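Local structure of succinyl-CoA ligase (ADP-forming) subunit alpha (Methanosaeta concilii, 6HXI) at residues I405-V408 with I409-A413. The protein belongs to the succinyl-CoA synthetase-like ligases, joins a CoA-ligase region to a citrate synthase-like C-terminal region, and binds coenzyme A. Residues are numbered along the deposited sequence; the frame is centred on the assembly and turned at random.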
# COMPACT_ATOMS: atom_id res chain seq x y z
N ILE B 405 25.64 -1.42 7.74
CA ILE B 405 24.25 -1.58 7.35
C ILE B 405 23.35 -1.51 8.59
O ILE B 405 22.36 -0.77 8.58
CB ILE B 405 24.03 -2.90 6.55
CG1 ILE B 405 24.69 -2.78 5.15
CG2 ILE B 405 22.49 -3.21 6.43
CD1 ILE B 405 24.82 -4.10 4.39
N GLU B 406 23.75 -2.20 9.67
CA GLU B 406 22.99 -2.22 10.92
C GLU B 406 23.02 -0.85 11.62
O GLU B 406 22.03 -0.47 12.23
CB GLU B 406 23.52 -3.29 11.83
CG GLU B 406 23.26 -4.70 11.26
CD GLU B 406 23.65 -5.85 12.17
OE1 GLU B 406 23.85 -6.97 11.66
OE2 GLU B 406 23.71 -5.64 13.40
N LEU B 407 24.14 -0.09 11.49
CA LEU B 407 24.25 1.26 12.05
C LEU B 407 23.26 2.21 11.35
O LEU B 407 22.60 2.97 12.02
CB LEU B 407 25.69 1.74 11.92
CG LEU B 407 26.12 3.13 12.42
CD1 LEU B 407 25.91 3.27 13.95
CD2 LEU B 407 27.67 3.32 12.15
N VAL B 408 23.20 2.17 10.01
CA VAL B 408 22.32 2.99 9.18
C VAL B 408 20.85 2.72 9.58
O VAL B 408 20.12 3.68 9.79
CB VAL B 408 22.57 2.73 7.67
CG1 VAL B 408 21.42 3.31 6.82
CG2 VAL B 408 23.92 3.29 7.26
N ILE B 409 20.45 1.43 9.73
CA ILE B 409 19.10 1.03 10.16
C ILE B 409 18.72 1.68 11.48
O ILE B 409 17.63 2.21 11.58
CB ILE B 409 18.96 -0.51 10.17
CG1 ILE B 409 19.02 -1.05 8.78
CG2 ILE B 409 17.67 -0.98 10.87
CD1 ILE B 409 19.13 -2.65 8.73
N GLN B 410 19.63 1.68 12.49
CA GLN B 410 19.41 2.32 13.80
C GLN B 410 19.29 3.81 13.69
O GLN B 410 18.43 4.42 14.31
CB GLN B 410 20.54 1.94 14.75
CG GLN B 410 20.52 0.45 15.03
CD GLN B 410 21.76 0.07 15.82
OE1 GLN B 410 21.91 0.43 16.96
NE2 GLN B 410 22.66 -0.63 15.21
N ILE B 411 20.15 4.40 12.86
CA ILE B 411 20.17 5.87 12.67
C ILE B 411 18.92 6.37 11.97
O ILE B 411 18.43 7.44 12.32
CB ILE B 411 21.49 6.25 11.94
CG1 ILE B 411 22.63 6.18 13.02
CG2 ILE B 411 21.41 7.66 11.24
CD1 ILE B 411 24.01 6.35 12.59
N VAL B 412 18.40 5.60 10.99
CA VAL B 412 17.21 6.04 10.26
C VAL B 412 15.91 5.47 10.86
O VAL B 412 14.85 5.74 10.31
CB VAL B 412 17.29 5.83 8.73
CG1 VAL B 412 18.58 6.42 8.13
CG2 VAL B 412 17.16 4.34 8.34
N ALA B 413 15.97 4.71 11.98
CA ALA B 413 14.79 4.06 12.59
C ALA B 413 13.59 5.01 12.76
O ALA B 413 12.47 4.67 12.41
CB ALA B 413 15.13 3.39 13.89
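Leu-407 and Ile-411, one helical turn apart, meet through methyl and methine groups: CD1 of Ile-411 lies 3.9 Å from CG of Leu-407, the two side chains slanting across each other. With chi1 of Ile-411 near -76° CG1 lies beside the backbone N, and the extended chi2 carries CD1 on toward Leu-407. Ile-409 does the same with Ile-405, its CD1 reaching CG2 of that residue at 4.1 Å. Val-408 and Val-412 approach more loosely, CG1 to CG1 at 4.4 Å. These i to i+4 pairs belong to helix 399-412, in the mainly helical citrate synthase-like part of the chain, and neighbouring helices cover them: Leu-505 of helix 500-512 packs on Val-408 and Ile-411, Ile-544 of helix 540-555 on Val-408 and Val-412, Leu-575 of helix 571-594 on Ile-405, Val-408 and Ile-409. Leu-378 of the second subunit, another copy of this protein, rests on Leu-407 and Ile-411. The backbone keeps the i+4 to i hydrogen-bond pattern of an alpha-helix, for example Val-412 N to Val-408 O at 2.8 Å. At the polar edge, Glu-406 O accepts two hydrogen bonds from Gln-410, from N at 3.2 Å and from NE2 at 3.1 Å (N-H...O 151° for NE2). The donors come from opposite faces of the carbonyl plane; NE2 stands 65° above it, away from the lone-pair directions, although the oxygen lies close to the amide plane of Gln-410. The Glu-406 carboxylate turns elsewhere, OE1 accepting from Gly-385 N.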